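PDB 4AO9: beta-phenylalanine aminotransferase from Variovorax paradoxus, which catalyses the pyridoxal-5'-phosphate-dependent transfer of the amino group of beta-phenylalanine to a keto-acid acceptor, as a class-III aminotransferase. Local coordinates for residues Q370-G375 / N379-Q384; R109-E114 / T327-Y332. All coordinates share one frame; numbering follows the deposited sequence.

Contact 1 of 2, residues Q370-G375 / N379-Q384; sequences QFTGIG and NAHFVQ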
loop_
_atom_site.group_PDB
_atom_site.type_symbol
_atom_site.label_atom_id
_atom_site.label_comp_id
_atom_site.label_asym_id
_atom_site.label_seq_id
_atom_site.Cartn_x
_atom_site.Cartn_y
_atom_site.Cartn_z
ATOM N N GLN A 370 -12.834 28.892 14.666
ATOM C CA GLN A 370 -12.579 28.021 15.800
ATOM C C GLN A 370 -11.654 26.896 15.366
ATOM O O GLN A 370 -11.431 26.685 14.175
ATOM C CB GLN A 370 -13.884 27.439 16.338
ATOM C CG GLN A 370 -14.620 26.551 15.351
ATOM C CD GLN A 370 -15.866 25.979 15.963
ATOM O OE1 GLN A 370 -15.803 25.100 16.821
ATOM N NE2 GLN A 370 -17.009 26.486 15.538
ATOM N N PHE A 371 -11.117 26.190 16.351
ATOM C CA PHE A 371 -10.297 25.015 16.105
ATOM C C PHE A 371 -10.939 23.832 16.803
ATOM O O PHE A 371 -11.187 23.874 18.006
ATOM C CB PHE A 371 -8.877 25.250 16.619
ATOM C CG PHE A 371 -8.090 26.225 15.786
ATOM C CD1 PHE A 371 -8.331 27.602 15.876
ATOM C CD2 PHE A 371 -7.114 25.772 14.894
ATOM C CE1 PHE A 371 -7.611 28.504 15.093
ATOM C CE2 PHE A 371 -6.381 26.673 14.122
ATOM C CZ PHE A 371 -6.632 28.041 14.218
ATOM N N THR A 372 -11.248 22.795 16.031
ATOM C CA THR A 372 -11.835 21.568 16.569
ATOM C C THR A 372 -10.774 20.476 16.654
ATOM O O THR A 372 -9.793 20.510 15.914
ATOM C CB THR A 372 -13.033 21.073 15.712
ATOM O OG1 THR A 372 -12.630 20.888 14.348
ATOM C CG2 THR A 372 -14.171 22.082 15.755
ATOM N N GLY A 373 -10.963 19.524 17.558
ATOM C CA GLY A 373 -10.087 18.359 17.613
ATOM C C GLY A 373 -9.829 17.854 19.012
ATOM O O GLY A 373 -10.580 18.169 19.948
ATOM N N ILE A 374 -8.773 17.053 19.136
ATOM C CA ILE A 374 -8.390 16.397 20.383
ATOM C C ILE A 374 -6.877 16.371 20.457
ATOM O O ILE A 374 -6.204 16.064 19.464
ATOM C CB ILE A 374 -8.885 14.921 20.430
ATOM C CG1 ILE A 374 -10.412 14.838 20.345
ATOM C CG2 ILE A 374 -8.378 14.222 21.706
ATOM C CD1 ILE A 374 -10.952 13.427 20.093
ATOM N N GLY A 375 -6.325 16.712 21.614
ATOM C CA GLY A 375 -4.891 16.537 21.832
ATOM C C GLY A 375 -4.031 17.226 20.790
ATOM O O GLY A 375 -4.186 18.415 20.536
ATOM N N ASN A 379 -8.097 21.450 13.801
ATOM C CA ASN A 379 -8.404 21.974 12.474
ATOM C C ASN A 379 -9.122 23.311 12.580
ATOM O O ASN A 379 -10.098 23.427 13.331
ATOM C CB ASN A 379 -9.279 20.962 11.711
ATOM C CG ASN A 379 -9.078 20.992 10.192
ATOM O OD1 ASN A 379 -8.704 19.976 9.595
ATOM N ND2 ASN A 379 -9.343 22.135 9.557
ATOM N N ALA A 380 -8.639 24.300 11.827
ATOM C CA ALA A 380 -9.282 25.613 11.731
ATOM C C ALA A 380 -10.573 25.490 10.929
ATOM O O ALA A 380 -10.611 24.806 9.900
ATOM C CB ALA A 380 -8.345 26.606 11.065
ATOM N N HIS A 381 -11.637 26.141 11.401
ATOM C CA HIS A 381 -12.895 26.219 10.657
ATOM C C HIS A 381 -13.458 27.620 10.774
ATOM O O HIS A 381 -13.480 28.189 11.863
ATOM C CB HIS A 381 -13.935 25.226 11.189
ATOM C CG HIS A 381 -13.516 23.791 11.088
ATOM N ND1 HIS A 381 -13.370 23.139 9.884
ATOM C CD2 HIS A 381 -13.223 22.883 12.049
ATOM C CE1 HIS A 381 -12.992 21.892 10.106
ATOM N NE2 HIS A 381 -12.899 21.709 11.410
ATOM N N PHE A 382 -13.915 28.165 9.652
ATOM C CA PHE A 382 -14.564 29.478 9.648
ATOM C C PHE A 382 -16.077 29.345 9.794
ATOM O O PHE A 382 -16.845 29.611 8.871
ATOM C CB PHE A 382 -14.154 30.278 8.415
ATOM C CG PHE A 382 -12.698 30.625 8.407
ATOM C CD1 PHE A 382 -12.228 31.721 9.130
ATOM C CD2 PHE A 382 -11.788 29.825 7.724
ATOM C CE1 PHE A 382 -10.876 32.035 9.145
ATOM C CE2 PHE A 382 -10.439 30.126 7.731
ATOM C CZ PHE A 382 -9.976 31.228 8.442
ATOM N N VAL A 383 -16.474 28.898 10.978
ATOM C CA VAL A 383 -17.874 28.698 11.321
ATOM C C VAL A 383 -18.039 28.942 12.824
ATOM O O VAL A 383 -17.103 28.731 13.604
ATOM C CB VAL A 383 -18.355 27.275 10.898
ATOM C CG1 VAL A 383 -17.835 26.199 11.854
ATOM C CG2 VAL A 383 -19.869 27.219 10.785
ATOM N N GLN A 384 -19.216 29.424 13.218
ATOM C CA GLN A 384 -19.552 29.584 14.631
ATOM C C GLN A 384 -20.402 28.400 15.099
ATOM O O GLN A 384 -21.098 27.764 14.299
ATOM C CB GLN A 384 -20.269 30.930 14.870
ATOM C CG GLN A 384 -20.653 31.258 16.334
ATOM C CD GLN A 384 -19.493 31.147 17.326
ATOM O OE1 GLN A 384 -19.617 30.489 18.364
ATOM N NE2 GLN A 384 -18.364 31.787 17.010
#

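Contact 2 of 2, residues R109-E114 / T327-Y332; sequences RDAVIE and TMAAGY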
loop_
_atom_site.group_PDB
_atom_site.type_symbol
_atom_site.label_atom_id
_atom_site.label_comp_id
_atom_site.label_asym_id
_atom_site.label_seq_id
_atom_site.Cartn_x
_atom_site.Cartn_y
_atom_site.Cartn_z
ATOM N N ARG A 109 16.515 7.007 11.469
ATOM C CA ARG A 109 17.514 6.842 10.431
ATOM C C ARG A 109 18.482 5.705 10.758
ATOM O O ARG A 109 18.766 4.876 9.899
ATOM C CB ARG A 109 18.245 8.153 10.177
ATOM C CG ARG A 109 19.299 8.059 9.081
ATOM C CD ARG A 109 19.889 9.423 8.770
ATOM N NE ARG A 109 20.542 9.994 9.945
ATOM C CZ ARG A 109 20.035 10.961 10.706
ATOM N NH1 ARG A 109 18.849 11.505 10.423
ATOM N NH2 ARG A 109 20.721 11.394 11.755
ATOM N N ASP A 110 18.965 5.656 11.999
ATOM C CA ASP A 110 19.905 4.600 12.399
ATOM C C ASP A 110 19.269 3.203 12.375
ATOM O O ASP A 110 19.931 2.235 11.998
ATOM C CB ASP A 110 20.525 4.897 13.770
ATOM C CG ASP A 110 21.455 6.106 13.749
ATOM O OD1 ASP A 110 21.859 6.555 12.657
ATOM O OD2 ASP A 110 21.773 6.607 14.844
ATOM N N ALA A 111 17.994 3.108 12.751
ATOM C CA ALA A 111 17.293 1.829 12.686
ATOM C C ALA A 111 17.171 1.344 11.246
ATOM O O ALA A 111 17.371 0.168 10.964
ATOM C CB ALA A 111 15.929 1.937 13.334
ATOM N N VAL A 112 16.842 2.255 10.340
ATOM C CA VAL A 112 16.710 1.914 8.928
ATOM C C VAL A 112 18.066 1.503 8.351
ATOM O O VAL A 112 18.158 0.502 7.628
ATOM C CB VAL A 112 16.086 3.090 8.122
ATOM C CG1 VAL A 112 16.154 2.833 6.611
ATOM C CG2 VAL A 112 14.643 3.316 8.547
ATOM N N ILE A 113 19.111 2.268 8.659
ATOM C CA ILE A 113 20.459 1.934 8.183
ATOM C C ILE A 113 20.896 0.548 8.672
ATOM O O ILE A 113 21.398 -0.264 7.889
ATOM C CB ILE A 113 21.483 3.020 8.591
ATOM C CG1 ILE A 113 21.219 4.301 7.797
ATOM C CG2 ILE A 113 22.937 2.527 8.408
ATOM C CD1 ILE A 113 22.055 5.500 8.223
ATOM N N GLU A 114 20.702 0.279 9.960
ATOM C CA GLU A 114 21.053 -1.031 10.509
ATOM C C GLU A 114 20.271 -2.158 9.820
ATOM O O GLU A 114 20.843 -3.202 9.504
ATOM C CB GLU A 114 20.860 -1.082 12.028
ATOM C CG GLU A 114 21.266 -2.424 12.637
ATOM C CD GLU A 114 21.220 -2.465 14.161
ATOM O OE1 GLU A 114 20.924 -1.429 14.807
ATOM O OE2 GLU A 114 21.495 -3.556 14.713
ATOM N N THR A 327 10.600 -0.945 7.443
ATOM C CA THR A 327 9.404 -0.543 8.191
ATOM C C THR A 327 9.371 -1.165 9.586
ATOM O O THR A 327 9.092 -0.476 10.565
ATOM C CB THR A 327 8.108 -0.905 7.430
ATOM O OG1 THR A 327 8.088 -0.187 6.181
ATOM C CG2 THR A 327 6.849 -0.562 8.251
ATOM N N MET A 328 9.661 -2.456 9.682
ATOM C CA MET A 328 9.616 -3.141 10.979
ATOM C C MET A 328 10.627 -2.522 11.948
ATOM O O MET A 328 10.317 -2.314 13.122
ATOM C CB MET A 328 9.879 -4.644 10.832
ATOM C CG MET A 328 8.900 -5.401 9.914
ATOM S SD MET A 328 7.165 -5.460 10.412
ATOM C CE MET A 328 6.450 -4.113 9.467
ATOM N N ALA A 329 11.824 -2.222 11.450
ATOM C CA ALA A 329 12.863 -1.605 12.276
ATOM C C ALA A 329 12.484 -0.176 12.669
ATOM O O ALA A 329 12.603 0.207 13.841
ATOM C CB ALA A 329 14.197 -1.626 11.538
ATOM N N ALA A 330 12.020 0.612 11.703
ATOM C CA ALA A 330 11.715 2.019 11.967
ATOM C C ALA A 330 10.547 2.151 12.932
ATOM O O ALA A 330 10.576 2.976 13.854
ATOM C CB ALA A 330 11.402 2.758 10.670
ATOM N N GLY A 331 9.518 1.336 12.729
ATOM C CA GLY A 331 8.353 1.372 13.601
ATOM C C GLY A 331 8.719 1.063 15.040
ATOM O O GLY A 331 8.313 1.778 15.959
ATOM N N TYR A 332 9.489 -0.006 15.240
ATOM C CA TYR A 332 9.863 -0.400 16.588
ATOM C C TYR A 332 10.736 0.660 17.263
ATOM O O TYR A 332 10.505 0.998 18.430
ATOM C CB TYR A 332 10.564 -1.759 16.569
ATOM C CG TYR A 332 10.861 -2.302 17.941
ATOM C CD1 TYR A 332 9.920 -3.068 18.618
ATOM C CD2 TYR A 332 12.087 -2.048 18.556
ATOM C CE1 TYR A 332 10.179 -3.568 19.880
ATOM C CE2 TYR A 332 12.357 -2.539 19.827
ATOM C CZ TYR A 332 11.397 -3.299 20.476
ATOM O OH TYR A 332 11.664 -3.796 21.734
#

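Contact 1 of 2, residues Q370-G375 / N379-Q384
Gln370 reaches past the end of the opposite strand and gives its amide NE2 to the backbone O of Val383, 3.0 Å away. The N-H points almost straight at that oxygen (174°), which lies in the plane of the Gln370 amide; seen from the acceptor, however, NE2 stands above the carbonyl plane. CG takes the position between the backbone N and the carbonyl carbon (chi1 63°), and the chain then extends over the loop, where NE2 also bonds Gly385 O. With an alanine here, the carbonyl of Val383 would probably lose this amide partner and the loop after His381 would be less firmly tied to the hairpin.

On the same face as Gln370, Thr372 and His381 cross at about a right angle. Thr372 OG1 sits at the edge of the imidazole, in its plane, 3.1 Å from His381 NE2, and both atoms are hydrogen-bonded to Gly234 O, so the two side chains share one acceptor; OG1 also bonds Cys235 O. CG2 of Thr372 lies 3.9 Å from His381 CD2.

On the other face the pair is apolar: Phe371, its CG anti to the carbonyl carbon (chi1 -72°), lays its ring over Ala380, whose CB makes an off-centre CH-pi contact 4.1 Å from the ring centroid. Helices 341-365 and 429-445 also pack on this ring.

Between the two faces, paired backbone bonds link Gln370 with His381 and Thr372 with Asn379. Phe371 and Ala380 form the intervening non-hydrogen-bonded pair, with Phe371 CA 3.2 Å from Asn379 O. This alternation is that of an antiparallel ladder, and the short connection makes it a beta hairpin, here two strands of the small three-stranded sheet completed by strand 420-422.

Contact 2 of 2, residues R109-E114 / T327-Y332
Ala111 and Ala329 meet where the two helices come closest, and their contact is as much with backbone as with side chain. The methyl CB of Ala329 rests 3.7 Å from Ala111 O, and in return CB of Ala111 lies 3.8 Å from Ala329 O; Ala111 CB and Ala329 CB are 4.3 Å apart. Both CB atoms point toward the partner helix, so each small side chain is set against the other's main chain.

A second, purely apolar contact is made by Val112, which turns CG2 to the CB of Ala330, at 3.9 Å. This branch stands anti to the carbonyl carbon, beside the backbone N, while CG1 takes the place anti to N (chi1 171°).

No hydrogen bond joins the segments; the backbone hydrogen bonds run within each helix. Beyond them, Val112 also packs on Met116 of the second subunit, and Ile113 meets Ile113 of that subunit, so helix 106-117 lies between helix 325-337 and the dimer partner.

The short alanine side chains let the segment axes approach to 8.1 Å at 152°, the close, roughly antiparallel packing of two alanine-faced helices, here beside the subunit interface of the dimer.

Following two N-terminal helices and the strands 72-77, 80-83 and 88-91, the chain enters helix 106-117 and then runs through the seven-stranded mixed sheet before helix 325-337 returns to it; contact 2 thus closes a long loop of 212 residues. Helix 341-365 follows, and only then does contact 1 close a short hairpin, with three residues between its segments. The two loops lie in series, neither enclosing nor crossing the other. The centres of contact 1 and contact 2 are 35 Å apart, on opposite sides of the chain's centre, and the contacts do not touch. Contact 2 ties distant sequence together beside the dimer interface, whereas contact 1 builds a local hairpin of the small sheet.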